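PDB 6TFX: ABC transporter substrate-binding protein from Rhizobium radiobacter, which binds mannityl opines such as mannopinic acid in the periplasm and, as a solute-binding protein, probably delivers them to an ABC importer. Local coordinates for residues 191-196 and 486-492; 206-210 and 222-226; 295-301 and 390-396; 317-321 and 355-359. One frame throughout, in Å; residues are numbered along the deposited sequence.

Contact 1: residues 191-196 and 486-492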
loop_
_atom_site.group_PDB
_atom_site.type_symbol
_atom_site.label_atom_id
_atom_site.label_comp_id
_atom_site.label_asym_id
_atom_site.label_seq_id
_atom_site.Cartn_x
_atom_site.Cartn_y
_atom_site.Cartn_z
ATOM N N ARG A 191 0.639 24.865 -8.245
ATOM C CA ARG A 191 2.040 25.143 -7.854
ATOM C C ARG A 191 2.866 25.552 -9.057
ATOM O O ARG A 191 4.046 25.868 -8.909
ATOM C CB ARG A 191 2.693 23.927 -7.180
ATOM C CG ARG A 191 1.975 23.437 -5.937
ATOM C CD ARG A 191 2.717 22.268 -5.297
ATOM N NE ARG A 191 1.925 21.632 -4.241
ATOM C CZ ARG A 191 1.957 21.990 -2.961
ATOM N NH1 ARG A 191 2.773 22.964 -2.553
ATOM N NH2 ARG A 191 1.195 21.369 -2.076
ATOM N N GLY A 192 2.244 25.538 -10.232
ATOM C CA GLY A 192 2.899 25.878 -11.489
ATOM C C GLY A 192 2.786 24.740 -12.478
ATOM O O GLY A 192 2.658 23.568 -12.092
ATOM N N LYS A 193 2.829 25.077 -13.760
ATOM C CA LYS A 193 2.716 24.077 -14.815
ATOM C C LYS A 193 3.911 23.083 -14.753
ATOM O O LYS A 193 5.071 23.513 -14.686
ATOM C CB LYS A 193 2.685 24.770 -16.197
ATOM C CG LYS A 193 2.422 23.809 -17.355
ATOM C CD LYS A 193 2.517 24.496 -18.713
ATOM C CE LYS A 193 2.002 23.590 -19.807
ATOM N NZ LYS A 193 1.940 24.281 -21.120
ATOM N N PRO A 194 3.655 21.761 -14.791
ATOM C CA PRO A 194 4.770 20.811 -14.771
ATOM C C PRO A 194 5.805 21.035 -15.863
ATOM O O PRO A 194 5.489 21.508 -16.965
ATOM C CB PRO A 194 4.078 19.452 -14.934
ATOM C CG PRO A 194 2.738 19.667 -14.297
ATOM C CD PRO A 194 2.355 21.046 -14.737
ATOM N N LYS A 195 7.054 20.659 -15.555
ATOM C CA LYS A 195 8.161 20.728 -16.521
ATOM C C LYS A 195 8.024 19.615 -17.554
ATOM O O LYS A 195 8.464 19.778 -18.688
ATOM C CB LYS A 195 9.505 20.635 -15.798
ATOM C CG LYS A 195 9.751 21.879 -14.973
ATOM C CD LYS A 195 11.083 21.791 -14.260
ATOM C CE LYS A 195 11.234 23.022 -13.395
ATOM N NZ LYS A 195 12.586 23.098 -12.789
ATOM N N LEU A 196 7.388 18.501 -17.171
ATOM C CA LEU A 196 7.105 17.412 -18.109
ATOM C C LEU A 196 5.765 17.719 -18.776
ATOM O O LEU A 196 4.839 18.178 -18.110
ATOM C CB LEU A 196 6.986 16.060 -17.376
ATOM C CG LEU A 196 8.222 15.549 -16.641
ATOM C CD1 LEU A 196 7.876 14.281 -15.901
ATOM C CD2 LEU A 196 9.375 15.271 -17.604
ATOM N N ILE A 486 6.048 11.501 -9.315
ATOM C CA ILE A 486 6.307 12.443 -10.404
ATOM C C ILE A 486 5.443 13.668 -10.100
ATOM O O ILE A 486 4.248 13.546 -9.819
ATOM C CB ILE A 486 6.028 11.826 -11.798
ATOM C CG1 ILE A 486 6.922 10.568 -11.986
ATOM C CG2 ILE A 486 6.287 12.859 -12.901
ATOM C CD1 ILE A 486 6.508 9.721 -13.098
ATOM N N THR A 487 6.082 14.841 -10.079
ATOM C CA THR A 487 5.398 16.080 -9.732
ATOM C C THR A 487 5.661 17.132 -10.803
ATOM O O THR A 487 6.299 16.854 -11.835
ATOM C CB THR A 487 5.891 16.633 -8.365
ATOM O OG1 THR A 487 7.200 17.157 -8.532
ATOM C CG2 THR A 487 5.858 15.592 -7.220
ATOM N N GLU A 488 5.224 18.372 -10.528
ATOM C CA GLU A 488 5.494 19.503 -11.429
ATOM C C GLU A 488 7.016 19.835 -11.434
ATOM O O GLU A 488 7.478 20.593 -12.287
ATOM C CB GLU A 488 4.650 20.738 -11.021
ATOM C CG GLU A 488 5.138 21.517 -9.798
ATOM C CD GLU A 488 4.896 20.894 -8.438
ATOM O OE1 GLU A 488 4.340 19.775 -8.366
ATOM O OE2 GLU A 488 5.250 21.543 -7.431
ATOM N N GLN A 489 7.775 19.306 -10.453
ATOM C CA GLN A 489 9.218 19.585 -10.322
ATOM C C GLN A 489 10.087 18.613 -11.146
ATOM O O GLN A 489 11.253 18.894 -11.385
ATOM C CB GLN A 489 9.657 19.485 -8.845
ATOM C CG GLN A 489 8.813 20.242 -7.818
ATOM C CD GLN A 489 8.844 19.531 -6.464
ATOM O OE1 GLN A 489 9.685 19.837 -5.611
ATOM N NE2 GLN A 489 7.943 18.552 -6.229
ATOM N N THR A 490 9.553 17.429 -11.484
ATOM C CA THR A 490 10.308 16.397 -12.210
ATOM C C THR A 490 10.809 16.949 -13.550
ATOM O O THR A 490 10.062 17.599 -14.280
ATOM C CB THR A 490 9.439 15.178 -12.439
ATOM O OG1 THR A 490 8.782 14.875 -11.207
ATOM C CG2 THR A 490 10.252 13.968 -12.930
ATOM N N TYR A 491 12.065 16.676 -13.878
ATOM C CA TYR A 491 12.633 17.248 -15.095
ATOM C C TYR A 491 13.710 16.353 -15.717
ATOM O O TYR A 491 14.244 15.477 -15.044
ATOM C CB TYR A 491 13.249 18.631 -14.733
ATOM C CG TYR A 491 14.445 18.523 -13.811
ATOM C CD1 TYR A 491 14.282 18.426 -12.432
ATOM C CD2 TYR A 491 15.743 18.478 -14.317
ATOM C CE1 TYR A 491 15.371 18.256 -11.583
ATOM C CE2 TYR A 491 16.844 18.324 -13.473
ATOM C CZ TYR A 491 16.651 18.216 -12.102
ATOM O OH TYR A 491 17.708 18.057 -11.229
ATOM N N PHE A 492 14.101 16.671 -16.970
ATOM C CA PHE A 492 15.200 16.016 -17.666
ATOM C C PHE A 492 16.346 17.032 -17.822
ATOM O O PHE A 492 16.104 18.232 -17.979
ATOM C CB PHE A 492 14.769 15.518 -19.053
ATOM C CG PHE A 492 13.966 14.251 -18.985
ATOM C CD1 PHE A 492 14.581 13.033 -18.730
ATOM C CD2 PHE A 492 12.587 14.273 -19.166
ATOM C CE1 PHE A 492 13.829 11.857 -18.647
ATOM C CE2 PHE A 492 11.842 13.088 -19.121
ATOM C CZ PHE A 492 12.470 11.893 -18.857
HETATM O O HOH W 1 7.135 23.296 -12.586
HETATM O O HOH W 2 12.387 21.241 -10.713
HETATM O O HOH W 3 7.331 18.004 -14.183
#
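The carbonyl oxygen of Glu488 is gripped by a backbone N-H of 191-196 and by a water shared with Lys193 O. The water donates to Glu488 O over 2.7 Å, while the backbone gives a longer bond, Lys195 N to Glu488 O at 3.3 Å. Two further waters bridge the segments: one accepts from Lys195 NZ and donates to the carbonyl of Gln489, and the other takes the N-H of Leu196 and donates to the carbonyls of Thr487 and Thr490. Residues 487-490 form a type I turn, within which Thr487 OG1 accepts from Gln489 N in an ST turn. The Glu488 chain is bent (chi2 -75°), laying its carboxylate over the aliphatic part of Arg191, with OE2 3.4 Å from Arg191 CD. Arg191 NE is 4.6 Å from Glu488 OE2; the guanidinium pairs with Asp55 and Tyr189. Pro194 crosses Glu488 at about a right angle, its CG 3.9 Å from Glu488 CB. Leu196 forks: CD1 touches Ile486 CG2 at 3.7 Å, and CD2 meets Phe492 CE2 at 3.6 Å, obliquely to the ring. One direct backbone bond and three bridging waters thus join turn and loop beside a leucine-centred apolar patch, with no salt bridge across.

Contact 2: residues 206-210 and 222-226. With N72 ((2~{R})-2-[[(3~{R},4~{R},5~{S})-3,4,5,6-tetrakis(oxidanyl)-2-oxidanylidene-hexyl]amino]pentanedioic acid), chain C.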
loop_
_atom_site.group_PDB
_atom_site.type_symbol
_atom_site.label_atom_id
_atom_site.label_comp_id
_atom_site.label_asym_id
_atom_site.label_seq_id
_atom_site.Cartn_x
_atom_site.Cartn_y
_atom_site.Cartn_z
ATOM N N ASN A 206 5.973 -8.455 -17.720
ATOM C CA ASN A 206 7.056 -9.398 -17.997
ATOM C C ASN A 206 8.399 -8.703 -17.758
ATOM O O ASN A 206 8.720 -7.724 -18.442
ATOM C CB ASN A 206 6.948 -9.927 -19.418
ATOM C CG ASN A 206 8.026 -10.935 -19.731
ATOM O OD1 ASN A 206 9.121 -10.584 -20.178
ATOM N ND2 ASN A 206 7.746 -12.203 -19.476
ATOM N N GLU A 207 9.151 -9.169 -16.749
ATOM C CA GLU A 207 10.438 -8.576 -16.346
ATOM C C GLU A 207 11.454 -8.526 -17.473
ATOM O O GLU A 207 12.136 -7.509 -17.626
ATOM C CB GLU A 207 11.031 -9.289 -15.116
ATOM C CG GLU A 207 10.251 -9.023 -13.832
ATOM C CD GLU A 207 10.790 -9.650 -12.558
ATOM O OE1 GLU A 207 11.607 -10.596 -12.634
ATOM O OE2 GLU A 207 10.371 -9.199 -11.469
ATOM N N ALA A 208 11.536 -9.596 -18.285
ATOM C CA ALA A 208 12.491 -9.614 -19.409
ATOM C C ALA A 208 12.161 -8.521 -20.441
ATOM O O ALA A 208 13.067 -7.806 -20.874
ATOM C CB ALA A 208 12.516 -10.988 -20.070
ATOM N N ALA A 209 10.867 -8.356 -20.796
ATOM C CA ALA A 209 10.432 -7.314 -21.754
ATOM C C ALA A 209 10.656 -5.911 -21.167
ATOM O O ALA A 209 11.093 -5.004 -21.882
ATOM C CB ALA A 209 8.962 -7.509 -22.109
ATOM N N ARG A 210 10.364 -5.737 -19.851
ATOM C CA ARG A 210 10.582 -4.439 -19.198
ATOM C C ARG A 210 12.071 -4.055 -19.220
ATOM O O ARG A 210 12.406 -2.929 -19.592
ATOM C CB ARG A 210 10.040 -4.469 -17.758
ATOM C CG ARG A 210 9.869 -3.080 -17.118
ATOM C CD ARG A 210 9.425 -3.155 -15.644
ATOM N NE ARG A 210 8.525 -4.281 -15.418
ATOM C CZ ARG A 210 8.626 -5.178 -14.446
ATOM N NH1 ARG A 210 9.543 -5.038 -13.491
ATOM N NH2 ARG A 210 7.774 -6.187 -14.383
ATOM N N GLU A 222 12.130 2.325 -14.933
ATOM C CA GLU A 222 11.536 0.995 -14.925
ATOM C C GLU A 222 11.460 0.449 -13.518
ATOM O O GLU A 222 12.381 0.653 -12.715
ATOM C CB GLU A 222 12.244 0.010 -15.860
ATOM C CG GLU A 222 13.585 -0.493 -15.347
ATOM C CD GLU A 222 14.009 -1.883 -15.785
ATOM O OE1 GLU A 222 15.229 -2.150 -15.756
ATOM O OE2 GLU A 222 13.138 -2.704 -16.146
ATOM N N GLN A 223 10.351 -0.205 -13.210
ATOM C CA GLN A 223 10.221 -0.875 -11.920
ATOM C C GLN A 223 11.171 -2.071 -11.925
ATOM O O GLN A 223 11.309 -2.775 -12.943
ATOM C CB GLN A 223 8.782 -1.349 -11.712
ATOM C CG GLN A 223 8.539 -1.941 -10.321
ATOM C CD GLN A 223 7.084 -2.148 -10.029
ATOM O OE1 GLN A 223 6.199 -1.846 -10.849
ATOM N NE2 GLN A 223 6.792 -2.655 -8.817
ATOM N N GLY A 224 11.812 -2.290 -10.794
ATOM C CA GLY A 224 12.727 -3.401 -10.654
ATOM C C GLY A 224 12.061 -4.536 -9.928
ATOM O O GLY A 224 10.836 -4.682 -9.969
ATOM N N ASN A 225 12.865 -5.350 -9.257
ATOM C CA ASN A 225 12.314 -6.409 -8.421
ATOM C C ASN A 225 13.163 -6.502 -7.143
ATOM O O ASN A 225 14.001 -5.620 -6.886
ATOM C CB ASN A 225 12.204 -7.736 -9.178
ATOM C CG ASN A 225 13.523 -8.361 -9.537
ATOM O OD1 ASN A 225 14.584 -8.016 -8.991
ATOM N ND2 ASN A 225 13.478 -9.341 -10.440
ATOM N N GLN A 226 12.928 -7.535 -6.333
ATOM C CA GLN A 226 13.621 -7.651 -5.028
ATOM C C GLN A 226 14.946 -8.398 -5.083
ATOM O O GLN A 226 15.622 -8.539 -4.058
ATOM C CB GLN A 226 12.681 -8.324 -4.020
ATOM C CG GLN A 226 11.399 -7.535 -3.727
ATOM C CD GLN A 226 10.378 -7.599 -4.851
ATOM O OE1 GLN A 226 10.145 -8.655 -5.461
ATOM N NE2 GLN A 226 9.785 -6.457 -5.170
HETATM O OAB N72 C . 8.360 -9.699 -3.396
HETATM C CAF N72 C . 7.230 -9.169 -2.676
HETATM C CAG N72 C . 6.183 -8.348 -3.501
HETATM O OAC N72 C . 6.654 -7.947 -4.747
HETATM C CAH N72 C . 5.451 -7.338 -2.615
HETATM O OAM N72 C . 5.915 -6.994 -1.366
HETATM C CAI N72 C . 4.949 -5.926 -2.845
HETATM O OAD N72 C . 5.776 -5.246 -3.763
HETATM C CAJ N72 C . 3.456 -5.878 -3.060
HETATM O OAE N72 C . 2.758 -6.810 -2.584
HETATM C CAK N72 C . 2.822 -4.734 -3.901
HETATM N N N72 C . 2.040 -3.849 -3.071
HETATM C CA N72 C . 0.639 -3.723 -3.217
HETATM C C N72 C . -0.092 -4.739 -4.049
HETATM O O N72 C . -0.676 -5.859 -3.763
HETATM C CB N72 C . 0.007 -3.385 -1.864
HETATM C CG N72 C . -1.466 -3.711 -1.618
HETATM C CD N72 C . -2.133 -2.776 -0.606
HETATM O OE1 N72 C . -1.758 -1.568 -0.460
HETATM O OE2 N72 C . -3.083 -3.221 0.077
HETATM O OXT N72 C . -0.079 -4.214 -5.178
HETATM O O HOH W 4 8.944 -6.964 -11.053
#
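Arg210 reaches from helix 207-215 to the end of strand 221-223, where its NH1 donates to Gln223 O at 2.9 Å and 163°. That oxygen lies at the guanidinium edge, almost in its plane, but the N-H arrives from above the carbonyl plane. Water 4, at the same guanidinium edge, accepts from NH1 and donates to Glu207 OE2 over 2.7 Å and to the carbonyl of Gly224. Alongside, Asn225 ND2 makes weak bonds to both carboxylate oxygens of Glu207, 3.1 Å to OE1 and 3.3 Å to OE2, with amide and carboxylate planes 57° apart. A bend at chi3 (-35°) turns the Arg210 guanidinium so that NH1 meets Gln223 O. Arg210 CG packs 3.4 Å from Glu222 OE2. The helix follows strand 198-203 and leads back into strand 221-223, a beta-alpha-beta crossover, since both strands pair in parallel with strand 5-10. In the second shell, Leu204 O receives Arg210 NE, and Asn225 OD1 accepts from Asp227 N. Asn206 caps the helix, its OD1 accepting from Ala209 N at 2.9 Å in the carbonyl plane. One residue past Asn225, Gln226 belongs to the mannopinic acid pocket, its OE1 2.9 Å from the ligand hydroxyl OAB.

Contact 3: residues 295-301 and 390-396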
loop_
_atom_site.group_PDB
_atom_site.type_symbol
_atom_site.label_atom_id
_atom_site.label_comp_id
_atom_site.label_asym_id
_atom_site.label_seq_id
_atom_site.Cartn_x
_atom_site.Cartn_y
_atom_site.Cartn_z
ATOM N N VAL A 295 4.511 -9.248 13.007
ATOM C CA VAL A 295 3.473 -9.316 11.998
ATOM C C VAL A 295 3.036 -7.952 11.458
ATOM O O VAL A 295 2.021 -7.860 10.762
ATOM C CB VAL A 295 2.270 -10.134 12.528
ATOM C CG1 VAL A 295 2.653 -11.608 12.701
ATOM C CG2 VAL A 295 1.738 -9.541 13.844
ATOM N N ILE A 296 3.817 -6.912 11.746
ATOM C CA ILE A 296 3.643 -5.572 11.207
ATOM C C ILE A 296 5.020 -5.087 10.739
ATOM O O ILE A 296 6.038 -5.574 11.241
ATOM C CB ILE A 296 2.970 -4.588 12.199
ATOM C CG1 ILE A 296 3.944 -4.128 13.313
ATOM C CG2 ILE A 296 1.653 -5.172 12.760
ATOM C CD1 ILE A 296 3.294 -3.102 14.250
ATOM N N PRO A 297 5.079 -4.143 9.781
ATOM C CA PRO A 297 6.398 -3.691 9.278
ATOM C C PRO A 297 7.266 -3.076 10.383
ATOM O O PRO A 297 6.745 -2.490 11.336
ATOM C CB PRO A 297 6.041 -2.665 8.201
ATOM C CG PRO A 297 4.653 -3.101 7.710
ATOM C CD PRO A 297 3.971 -3.507 9.030
ATOM N N SER A 298 8.595 -3.218 10.255
ATOM C CA SER A 298 9.513 -2.777 11.325
ATOM C C SER A 298 9.424 -1.283 11.595
ATOM O O SER A 298 9.688 -0.842 12.722
ATOM C CB SER A 298 10.949 -3.195 11.027
ATOM O OG SER A 298 11.408 -2.508 9.876
ATOM N N ASN A 299 9.054 -0.506 10.557
ATOM C CA ASN A 299 8.939 0.941 10.673
ATOM C C ASN A 299 7.477 1.199 11.079
ATOM O O ASN A 299 6.623 1.510 10.232
ATOM C CB ASN A 299 9.297 1.576 9.316
ATOM C CG ASN A 299 8.645 2.888 8.961
ATOM O OD1 ASN A 299 7.890 2.990 7.973
ATOM N ND2 ASN A 299 8.914 3.909 9.759
ATOM N N ASN A 300 7.172 0.885 12.324
ATOM C CA ASN A 300 5.910 1.191 12.957
ATOM C C ASN A 300 6.162 1.606 14.376
ATOM O O ASN A 300 6.808 0.863 15.123
ATOM C CB ASN A 300 4.968 -0.002 13.004
ATOM C CG ASN A 300 4.026 -0.042 11.852
ATOM O OD1 ASN A 300 2.967 0.560 11.885
ATOM N ND2 ASN A 300 4.391 -0.763 10.821
ATOM N N LEU A 301 5.509 2.697 14.792
ATOM C CA LEU A 301 5.485 3.024 16.217
ATOM C C LEU A 301 4.690 1.848 16.830
ATOM O O LEU A 301 3.605 1.519 16.321
ATOM C CB LEU A 301 4.706 4.341 16.451
ATOM C CG LEU A 301 4.316 4.644 17.896
ATOM C CD1 LEU A 301 5.539 4.866 18.734
ATOM C CD2 LEU A 301 3.427 5.896 17.985
ATOM N N PRO A 390 2.876 4.571 9.476
ATOM C CA PRO A 390 3.766 3.931 10.458
ATOM C C PRO A 390 3.382 4.051 11.931
ATOM O O PRO A 390 4.223 4.425 12.781
ATOM C CB PRO A 390 5.125 4.594 10.190
ATOM C CG PRO A 390 4.763 5.969 9.669
ATOM C CD PRO A 390 3.533 5.718 8.808
ATOM N N ILE A 391 2.136 3.673 12.239
ATOM C CA ILE A 391 1.631 3.569 13.604
ATOM C C ILE A 391 0.970 2.195 13.624
ATOM O O ILE A 391 0.191 1.893 12.725
ATOM C CB ILE A 391 0.653 4.701 13.959
ATOM C CG1 ILE A 391 1.384 6.075 13.970
ATOM C CG2 ILE A 391 0.004 4.414 15.315
ATOM C CD1 ILE A 391 0.470 7.259 14.160
ATOM N N ALA A 392 1.323 1.346 14.617
ATOM C CA ALA A 392 0.831 -0.044 14.647
ATOM C C ALA A 392 -0.662 -0.193 14.483
ATOM O O ALA A 392 -1.117 -1.213 13.926
ATOM C CB ALA A 392 1.297 -0.748 15.913
ATOM N N ASP A 393 -1.450 0.789 14.969
ATOM C CA ASP A 393 -2.915 0.709 14.867
ATOM C C ASP A 393 -3.398 0.431 13.445
ATOM O O ASP A 393 -4.384 -0.296 13.264
ATOM C CB ASP A 393 -3.584 2.022 15.344
ATOM C CG ASP A 393 -5.098 1.951 15.174
ATOM O OD1 ASP A 393 -5.715 0.999 15.711
ATOM O OD2 ASP A 393 -5.664 2.830 14.478
ATOM N N TYR A 394 -2.721 0.999 12.432
ATOM C CA TYR A 394 -3.203 0.816 11.057
ATOM C C TYR A 394 -3.021 -0.614 10.589
ATOM O O TYR A 394 -4.002 -1.261 10.217
ATOM C CB TYR A 394 -2.534 1.830 10.103
ATOM C CG TYR A 394 -3.035 3.229 10.417
ATOM C CD1 TYR A 394 -4.276 3.656 9.961
ATOM C CD2 TYR A 394 -2.339 4.060 11.291
ATOM C CE1 TYR A 394 -4.788 4.904 10.308
ATOM C CE2 TYR A 394 -2.843 5.317 11.651
ATOM C CZ TYR A 394 -4.082 5.720 11.173
ATOM O OH TYR A 394 -4.628 6.932 11.507
ATOM N N TYR A 395 -1.792 -1.123 10.621
ATOM C CA TYR A 395 -1.603 -2.511 10.153
ATOM C C TYR A 395 -2.396 -3.470 11.019
ATOM O O TYR A 395 -3.041 -4.384 10.506
ATOM C CB TYR A 395 -0.118 -2.886 10.206
ATOM C CG TYR A 395 0.319 -3.715 9.017
ATOM C CD1 TYR A 395 0.713 -3.108 7.828
ATOM C CD2 TYR A 395 0.367 -5.107 9.088
ATOM C CE1 TYR A 395 1.161 -3.862 6.739
ATOM C CE2 TYR A 395 0.810 -5.872 8.000
ATOM C CZ TYR A 395 1.208 -5.243 6.827
ATOM O OH TYR A 395 1.630 -5.995 5.741
ATOM N N LEU A 396 -2.383 -3.264 12.357
ATOM C CA LEU A 396 -3.092 -4.202 13.226
ATOM C C LEU A 396 -4.596 -4.210 12.971
ATOM O O LEU A 396 -5.211 -5.272 12.910
ATOM C CB LEU A 396 -2.821 -3.888 14.710
ATOM C CG LEU A 396 -1.406 -4.168 15.167
ATOM C CD1 LEU A 396 -1.198 -3.593 16.567
ATOM C CD2 LEU A 396 -1.085 -5.702 15.165
HETATM O O HOH W 5 0.921 0.314 10.112
#
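The backbones of Leu301 and Ile391 form a single beta bridge, in which Leu301 N donates almost straight to Pro390 O (2.9 Å, 177°) and Ala392 N returns a bond to Leu301 O, also at 2.9 Å. Beside this bridge, Asn300 is turned inward: its ND2 donates to Pro297 O within its own loop, the acceptor lying in the amide plane, and its OD1 is close to a water that accepts from Tyr395 N. Asn300 thus holds its own loop through Pro297 O and may reach the first turn of helix 392-400 through the water. Pro297 lies over the ring of Tyr395. Its CD stands 3.5 Å from the ring centroid and only 13° off the normal, a well-centred CH-pi contact. The Tyr395 hydroxyl has its own partner, the carbonyl of Ala386. Ile296 branches to two sites on the helix. With CG1 between the backbone N and carbonyl carbon (chi1 75°), its CD1 reaches Ala392 CB at 3.5 Å, while CG2 packs against Leu396 CD2 at 3.7 Å. On the outer side, Pro390 CB rests 3.4 Å from the carbonyl O of Asn299, the centre of an inverse gamma turn. A connecting loop is here fastened to the N-terminal end of a helix by a short bridge and an apolar seam, with the Tyr395 side chain about 8 Å from the bound opine, close behind the ligand site of a family 5 solute-binding protein.

Contact 4: residues 317-321 and 355-359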
loop_
_atom_site.group_PDB
_atom_site.type_symbol
_atom_site.label_atom_id
_atom_site.label_comp_id
_atom_site.label_asym_id
_atom_site.label_seq_id
_atom_site.Cartn_x
_atom_site.Cartn_y
_atom_site.Cartn_z
ATOM N N SER A 317 8.319 -29.495 12.179
ATOM C CA SER A 317 7.148 -29.412 11.303
ATOM C C SER A 317 6.582 -30.820 11.048
ATOM O O SER A 317 5.383 -31.048 11.223
ATOM C CB SER A 317 7.554 -28.797 9.966
ATOM O OG SER A 317 7.957 -27.461 10.203
ATOM N N LYS A 318 7.457 -31.770 10.653
ATOM C CA LYS A 318 7.012 -33.134 10.357
ATOM C C LYS A 318 6.395 -33.806 11.589
ATOM O O LYS A 318 5.382 -34.497 11.472
ATOM C CB LYS A 318 8.182 -33.949 9.782
ATOM C CG LYS A 318 8.573 -33.487 8.388
ATOM C CD LYS A 318 9.803 -34.241 7.853
ATOM C CE LYS A 318 9.430 -35.404 6.962
ATOM N NZ LYS A 318 10.014 -35.266 5.599
ATOM N N LYS A 319 7.004 -33.597 12.774
ATOM C CA LYS A 319 6.505 -34.157 14.045
ATOM C C LYS A 319 5.101 -33.611 14.349
ATOM O O LYS A 319 4.197 -34.376 14.699
ATOM C CB LYS A 319 7.481 -33.827 15.188
ATOM C CG LYS A 319 7.080 -34.347 16.565
ATOM C CD LYS A 319 7.987 -33.749 17.640
ATOM C CE LYS A 319 7.572 -34.110 19.041
ATOM N NZ LYS A 319 8.452 -33.458 20.051
ATOM N N LEU A 320 4.923 -32.295 14.202
ATOM C CA LEU A 320 3.626 -31.655 14.436
ATOM C C LEU A 320 2.567 -32.160 13.441
ATOM O O LEU A 320 1.437 -32.421 13.847
ATOM C CB LEU A 320 3.764 -30.132 14.330
ATOM C CG LEU A 320 4.449 -29.467 15.496
ATOM C CD1 LEU A 320 4.900 -28.059 15.128
ATOM C CD2 LEU A 320 3.548 -29.453 16.730
ATOM N N LEU A 321 2.918 -32.300 12.140
ATOM C CA LEU A 321 1.930 -32.809 11.171
ATOM C C LEU A 321 1.516 -34.230 11.524
ATOM O O LEU A 321 0.333 -34.552 11.418
ATOM C CB LEU A 321 2.462 -32.756 9.727
ATOM C CG LEU A 321 2.618 -31.341 9.159
ATOM C CD1 LEU A 321 3.056 -31.370 7.709
ATOM C CD2 LEU A 321 1.289 -30.550 9.292
ATOM N N GLU A 355 10.131 -29.035 2.769
ATOM C CA GLU A 355 11.019 -29.648 3.755
ATOM C C GLU A 355 10.278 -30.121 5.016
ATOM O O GLU A 355 10.620 -31.168 5.570
ATOM C CB GLU A 355 12.153 -28.669 4.114
ATOM C CG GLU A 355 13.435 -29.361 4.508
ATOM C CD GLU A 355 14.047 -30.259 3.447
ATOM O OE1 GLU A 355 14.103 -29.862 2.259
ATOM O OE2 GLU A 355 14.474 -31.374 3.819
ATOM N N GLY A 356 9.259 -29.360 5.422
ATOM C CA GLY A 356 8.471 -29.654 6.610
ATOM C C GLY A 356 7.213 -30.450 6.361
ATOM O O GLY A 356 6.428 -30.650 7.287
ATOM N N GLY A 357 7.018 -30.879 5.117
ATOM C CA GLY A 357 5.884 -31.735 4.782
ATOM C C GLY A 357 4.704 -31.094 4.079
ATOM O O GLY A 357 3.647 -31.742 3.995
ATOM N N PHE A 358 4.864 -29.859 3.556
ATOM C CA PHE A 358 3.757 -29.200 2.848
ATOM C C PHE A 358 4.006 -29.186 1.374
ATOM O O PHE A 358 5.068 -28.720 0.944
ATOM C CB PHE A 358 3.568 -27.751 3.320
ATOM C CG PHE A 358 3.066 -27.647 4.742
ATOM C CD1 PHE A 358 3.949 -27.662 5.811
ATOM C CD2 PHE A 358 1.702 -27.496 5.007
ATOM C CE1 PHE A 358 3.482 -27.567 7.126
ATOM C CE2 PHE A 358 1.234 -27.379 6.321
ATOM C CZ PHE A 358 2.127 -27.416 7.374
ATOM N N THR A 359 3.008 -29.642 0.576
ATOM C CA THR A 359 3.139 -29.527 -0.860
ATOM C C THR A 359 2.183 -28.428 -1.251
ATOM O O THR A 359 0.964 -28.614 -1.220
ATOM C CB THR A 359 2.785 -30.829 -1.591
ATOM O OG1 THR A 359 3.597 -31.880 -1.086
ATOM C CG2 THR A 359 2.994 -30.694 -3.095
#
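A Schellman motif ends helix 340-353, and its C-prime residue, Gly357, sits where the chain turns into strand 358-365 against helix 314-323. Its positive phi (103°) suits a residue without a side chain. The two glycines let helix 314-323 come close: the CA atoms of Ser317 and Gly356 are 4.9 Å apart, and Ser317 CB lies 3.4 Å from Gly356 O. Alongside this turn, Lys318 passes its aliphatic chain along the backbone, CG 3.7 Å from Gly356 O. Leu321 carries the apolar half of the contact. One methyl, CD1, is 3.5 Å from Gly356 O and stands over one face of the Phe358 ring, 4.2 Å from the centroid and offset toward the rim in a CH-pi contact; the other, CD2, touches Phe358 CZ at 3.8 Å. Ala270, on helix 265-272, meets both Leu321 and Phe358, and its carbonyl accepts from Ser317 OG. Gly356 O, buried among these aliphatic groups, has no hydrogen-bond partner in the model. No hydrogen bond crosses between the segments, so close fit at the glycines and the leucine-phenylalanine contact join the helix to the start of the strand.

In the fold
Along the chain, contact 1 brings residues 191-196 to the C-terminal segment 486-492, and contacts 2, 3 and 4 all fall within the stretch it closes. Contact 4 likewise lies between the two segments of contact 3. In space the four remain separate: the centres of contacts 2 and 3 are about 28 Å apart on opposite sides of the chain's centre, those of contacts 1 and 4 about 55 Å. Only contact 2 contains a residue of the ligand pocket, Gln226. In contact 3, the Tyr395 side chain is about 8 Å from the opine, and those of Val295 and Leu396 about 7 and 8 Å from those of Cys453 and Cys418. Contacts 1 and 4 lie away from the opine and magnesium sites.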